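Local coordinates for protein 4-aminobutyrate transaminase (Acinetobacter baumannii, PDB 6WOP) that probably transfers the amino group of 4-aminobutyrate to 2-oxoglutarate, using pyridoxal 5'-phosphate as cofactor, at residues E207-P219 with D349-L361. Sequence-based numbering, arbitrary orientation. Where two conformers were deposited one is given.
Sequences EPVQGEGGFNVVP and DIRALGSMVAVEL
Phe215 is the main bump of the 207-219 hairpin, and it beds into a hollow on the 349-361 hairpin lined by Met356, Val357 and Ala358. Its CB rests on Ala358 CB at 3.7 Å, while the CD2-CE2 side of the ring lies against the backbone of Val357. Met356 CG sits over one ring face, offset toward the rim, in a CH-pi contact 3.9 Å from the centroid. Beyond CG the methionine chain runs extended (chi2 170°), crossing the phenylalanine at about a right angle and carrying SD above the same face, at a distance, in a Met-aromatic contact. The thioether thus lies between the ring and the Val209 side chain: SD packs on Val209 CB at 3.6 Å, and CE touches Phe215 CE1. Nearer the type II' turn, Leu353 lies across two neighbouring valine methyls, with CD2 against Val209 CG2 and CB against Val217 CG2 (3.8 Å).

The polar end belongs to Arg351. Bent at chi3 (-77°), its chain passes Phe215 O and turns the guanidinium edge to Gly214 O, which accepts from NE and NH2, each at 2.9 Å; NE also bonds weakly to Phe215 O. Asn216 OD1 lies over one guanidinium face, while its ND2 bonds Gln210 OE1 within the 207-219 hairpin, where Phe215 and Asn216 form a G1 bulge opposite Gln210. NH1 forms salt bridges with Asp349 OD2 and Glu360 OE2; NH2 joins it on Glu360 OE2 from the opposite carboxylate face, and Lys177 pairs with the same oxygen.

The contact thus joins a small hairpin following strand 201-206 to the edge hairpin 347-361 of the other mixed sheet. The carboxylates probably balance the charge of Arg351, and the bonds along its edge probably hold the guanidinium plane in one orientation.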
loop_
_atom_site.group_PDB
_atom_site.type_symbol
_atom_site.label_atom_id
_atom_site.label_comp_id
_atom_site.label_asym_id
_atom_site.label_seq_id
_atom_site.Cartn_x
_atom_site.Cartn_y
_atom_site.Cartn_z
ATOM N N GLU A 207 22.148 -9.509 0.837
ATOM C CA GLU A 207 23.338 -9.754 1.659
ATOM C C GLU A 207 24.334 -10.566 0.848
ATOM O O GLU A 207 23.979 -11.666 0.387
ATOM C CB GLU A 207 22.923 -10.528 2.907
ATOM C CG GLU A 207 21.999 -9.768 3.864
ATOM C CD GLU A 207 21.218 -10.726 4.732
ATOM O OE1 GLU A 207 20.075 -11.115 4.311
ATOM O OE2 GLU A 207 21.770 -11.093 5.812
ATOM N N PRO A 208 25.580 -10.088 0.642
ATOM C CA PRO A 208 26.589 -10.955 -0.005
ATOM C C PRO A 208 26.789 -12.261 0.746
ATOM O O PRO A 208 27.168 -13.259 0.130
ATOM C CB PRO A 208 27.894 -10.136 0.014
ATOM C CG PRO A 208 27.544 -8.750 0.435
ATOM C CD PRO A 208 26.117 -8.768 1.061
ATOM N N VAL A 209 26.559 -12.309 2.059
ATOM C CA VAL A 209 26.498 -13.568 2.802
ATOM C C VAL A 209 25.229 -13.483 3.656
ATOM O O VAL A 209 25.196 -12.723 4.627
ATOM C CB VAL A 209 27.732 -13.793 3.714
ATOM C CG1 VAL A 209 27.629 -15.166 4.289
ATOM C CG2 VAL A 209 29.106 -13.657 2.946
ATOM N N GLN A 210 24.175 -14.236 3.328
ATOM C CA GLN A 210 22.958 -14.056 4.138
ATOM C C GLN A 210 23.261 -14.450 5.572
ATOM O O GLN A 210 23.924 -15.452 5.806
ATOM C CB GLN A 210 21.805 -14.926 3.651
ATOM C CG GLN A 210 21.301 -14.511 2.319
ATOM C CD GLN A 210 20.016 -15.241 1.980
ATOM O OE1 GLN A 210 19.935 -16.520 2.071
ATOM N NE2 GLN A 210 19.019 -14.475 1.548
ATOM N N GLY A 211 22.775 -13.650 6.517
ATOM C CA GLY A 211 23.164 -13.783 7.927
ATOM C C GLY A 211 22.199 -14.695 8.675
ATOM O O GLY A 211 22.405 -15.904 8.786
ATOM N N GLU A 212 21.121 -14.114 9.186
ATOM C CA GLU A 212 20.092 -14.924 9.824
ATOM C C GLU A 212 19.610 -16.041 8.906
ATOM O O GLU A 212 19.172 -17.082 9.393
ATOM C CB GLU A 212 18.923 -14.025 10.240
ATOM C CG GLU A 212 19.343 -12.737 10.973
ATOM C CD GLU A 212 20.130 -12.965 12.296
ATOM O OE1 GLU A 212 19.721 -13.815 13.122
ATOM O OE2 GLU A 212 21.134 -12.260 12.505
ATOM N N GLY A 213 19.691 -15.847 7.576
ATOM C CA GLY A 213 19.245 -16.822 6.619
ATOM C C GLY A 213 20.076 -18.073 6.499
ATOM O O GLY A 213 19.637 -18.991 5.807
ATOM N N GLY A 214 21.253 -18.146 7.132
ATOM C CA GLY A 214 21.976 -19.414 7.257
ATOM C C GLY A 214 23.421 -19.390 6.789
ATOM O O GLY A 214 24.005 -20.451 6.560
ATOM N N PHE A 215 23.995 -18.181 6.642
ATOM C CA PHE A 215 25.340 -18.005 6.122
ATOM C C PHE A 215 25.477 -18.645 4.750
ATOM O O PHE A 215 26.251 -19.569 4.555
ATOM C CB PHE A 215 26.401 -18.580 7.091
ATOM C CG PHE A 215 26.701 -17.678 8.291
ATOM C CD1 PHE A 215 25.815 -16.760 8.718
ATOM C CD2 PHE A 215 27.903 -17.829 9.012
ATOM C CE1 PHE A 215 26.065 -15.939 9.798
ATOM C CE2 PHE A 215 28.149 -17.005 10.116
ATOM C CZ PHE A 215 27.215 -16.062 10.496
ATOM N N ASN A 216 24.707 -18.116 3.809
ATOM C CA ASN A 216 24.747 -18.484 2.409
ATOM C C ASN A 216 25.606 -17.479 1.649
ATOM O O ASN A 216 25.217 -16.299 1.550
ATOM C CB ASN A 216 23.302 -18.452 1.878
ATOM C CG ASN A 216 22.403 -19.364 2.717
ATOM O OD1 ASN A 216 22.803 -20.492 3.022
ATOM N ND2 ASN A 216 21.251 -18.867 3.149
ATOM N N VAL A 217 26.688 -17.963 1.018
ATOM C CA VAL A 217 27.654 -17.084 0.343
ATOM C C VAL A 217 27.219 -16.928 -1.110
ATOM O O VAL A 217 26.988 -17.926 -1.790
ATOM C CB VAL A 217 29.088 -17.649 0.437
ATOM C CG1 VAL A 217 30.015 -16.805 -0.368
ATOM C CG2 VAL A 217 29.533 -17.652 1.882
ATOM N N VAL A 218 27.091 -15.686 -1.575
ATOM C CA VAL A 218 26.562 -15.457 -2.941
ATOM C C VAL A 218 27.599 -15.910 -3.959
ATOM O O VAL A 218 28.784 -15.591 -3.810
ATOM C CB VAL A 218 26.183 -13.980 -3.152
ATOM C CG1 VAL A 218 27.388 -13.031 -3.233
ATOM C CG2 VAL A 218 25.346 -13.833 -4.444
ATOM N N PRO A 219 27.226 -16.677 -4.979
ATOM C CA PRO A 219 28.199 -16.984 -6.029
ATOM C C PRO A 219 28.561 -15.734 -6.821
ATOM O O PRO A 219 27.698 -14.894 -7.096
ATOM C CB PRO A 219 27.470 -18.019 -6.905
ATOM C CG PRO A 219 26.445 -18.646 -6.003
ATOM C CD PRO A 219 26.003 -17.509 -5.066
ATOM N N ASP A 349 25.837 -29.737 5.626
ATOM C CA ASP A 349 26.522 -28.704 4.862
ATOM C C ASP A 349 27.477 -28.003 5.804
ATOM O O ASP A 349 27.222 -27.912 7.006
ATOM C CB ASP A 349 25.564 -27.654 4.269
ATOM C CG ASP A 349 26.149 -26.941 3.010
ATOM O OD1 ASP A 349 27.306 -27.300 2.621
ATOM O OD2 ASP A 349 25.434 -26.063 2.395
ATOM N N ILE A 350 28.560 -27.489 5.236
ATOM C CA ILE A 350 29.476 -26.570 5.903
ATOM C C ILE A 350 29.632 -25.379 4.969
ATOM O O ILE A 350 29.926 -25.565 3.789
ATOM C CB ILE A 350 30.830 -27.216 6.198
ATOM C CG1 ILE A 350 30.653 -28.404 7.190
ATOM C CG2 ILE A 350 31.766 -26.143 6.761
ATOM C CD1 ILE A 350 31.853 -29.374 7.375
ATOM N N ARG A 351 29.342 -24.170 5.450
ATOM C CA ARG A 351 29.441 -22.985 4.606
ATOM C C ARG A 351 30.422 -22.016 5.231
ATOM O O ARG A 351 30.475 -21.904 6.454
ATOM C CB ARG A 351 28.090 -22.298 4.439
ATOM C CG ARG A 351 27.105 -23.246 3.725
ATOM C CD ARG A 351 25.759 -22.592 3.465
ATOM N NE ARG A 351 24.883 -22.490 4.646
ATOM C CZ ARG A 351 24.047 -23.436 5.079
ATOM N NH1 ARG A 351 23.966 -24.627 4.462
ATOM N NH2 ARG A 351 23.295 -23.189 6.149
ATOM N N ALA A 352 31.159 -21.274 4.408
ATOM C CA ALA A 352 32.245 -20.477 4.993
ATOM C C ALA A 352 32.690 -19.389 4.028
ATOM O O ALA A 352 32.953 -19.662 2.844
ATOM C CB ALA A 352 33.434 -21.355 5.318
ATOM N N LEU A 353 32.801 -18.167 4.530
ATOM C CA LEU A 353 33.648 -17.173 3.879
ATOM C C LEU A 353 34.429 -16.472 4.985
ATOM O O LEU A 353 33.811 -15.840 5.841
ATOM C CB LEU A 353 32.819 -16.180 3.069
ATOM C CG LEU A 353 33.710 -15.242 2.251
ATOM C CD1 LEU A 353 34.470 -16.003 1.211
ATOM C CD2 LEU A 353 32.839 -14.146 1.623
ATOM N N GLY A 354 35.760 -16.668 5.032
ATOM C CA GLY A 354 36.510 -16.045 6.121
ATOM C C GLY A 354 36.088 -16.675 7.437
ATOM O O GLY A 354 36.101 -17.902 7.600
ATOM N N SER A 355 35.685 -15.826 8.382
ATOM C CA SER A 355 35.147 -16.374 9.623
ATOM C C SER A 355 33.666 -16.079 9.749
ATOM O O SER A 355 33.120 -16.150 10.843
ATOM C CB SER A 355 35.916 -15.846 10.852
ATOM O OG SER A 355 37.110 -16.636 11.090
ATOM N N MET A 356 32.990 -15.978 8.595
ATOM C CA MET A 356 31.546 -16.148 8.527
ATOM C C MET A 356 31.331 -17.617 8.162
ATOM O O MET A 356 31.286 -17.976 6.976
ATOM C CB MET A 356 30.921 -15.195 7.512
ATOM C CG MET A 356 29.723 -14.514 8.053
ATOM S SD MET A 356 29.148 -13.218 7.012
ATOM C CE MET A 356 27.494 -13.151 7.640
ATOM N N VAL A 357 31.256 -18.474 9.202
ATOM C CA VAL A 357 31.218 -19.932 9.077
ATOM C C VAL A 357 29.975 -20.471 9.768
ATOM O O VAL A 357 29.622 -20.017 10.865
ATOM C CB VAL A 357 32.470 -20.614 9.700
ATOM C CG1 VAL A 357 32.420 -22.181 9.489
ATOM C CG2 VAL A 357 33.730 -20.040 9.140
ATOM N N ALA A 358 29.365 -21.494 9.163
ATOM C CA ALA A 358 28.192 -22.142 9.734
ATOM C C ALA A 358 28.215 -23.626 9.417
ATOM O O ALA A 358 28.720 -24.037 8.373
ATOM C CB ALA A 358 26.897 -21.546 9.181
ATOM N N VAL A 359 27.576 -24.422 10.280
ATOM C CA VAL A 359 27.361 -25.848 10.042
ATOM C C VAL A 359 25.854 -26.124 10.065
ATOM O O VAL A 359 25.141 -25.641 10.952
ATOM C CB VAL A 359 28.105 -26.726 11.053
ATOM C CG1 VAL A 359 27.546 -26.559 12.464
ATOM C CG2 VAL A 359 28.070 -28.193 10.587
ATOM N N GLU A 360 25.356 -26.821 9.055
ATOM C CA GLU A 360 23.931 -27.153 9.004
ATOM C C GLU A 360 23.755 -28.610 9.398
ATOM O O GLU A 360 24.524 -29.493 8.966
ATOM C CB GLU A 360 23.304 -26.934 7.621
ATOM C CG GLU A 360 21.784 -27.244 7.606
ATOM C CD GLU A 360 21.099 -26.594 6.430
ATOM O OE1 GLU A 360 19.977 -26.996 6.037
ATOM O OE2 GLU A 360 21.735 -25.699 5.869
ATOM N N LEU A 361 22.757 -28.863 10.224
ATOM C CA LEU A 361 22.510 -30.213 10.703
ATOM C C LEU A 361 21.204 -30.709 10.108
ATOM O O LEU A 361 20.420 -29.931 9.562
ATOM C CB LEU A 361 22.490 -30.252 12.243
ATOM C CG LEU A 361 23.793 -29.895 13.011
ATOM C CD1 LEU A 361 24.025 -28.438 13.148
ATOM C CD2 LEU A 361 23.742 -30.438 14.411
#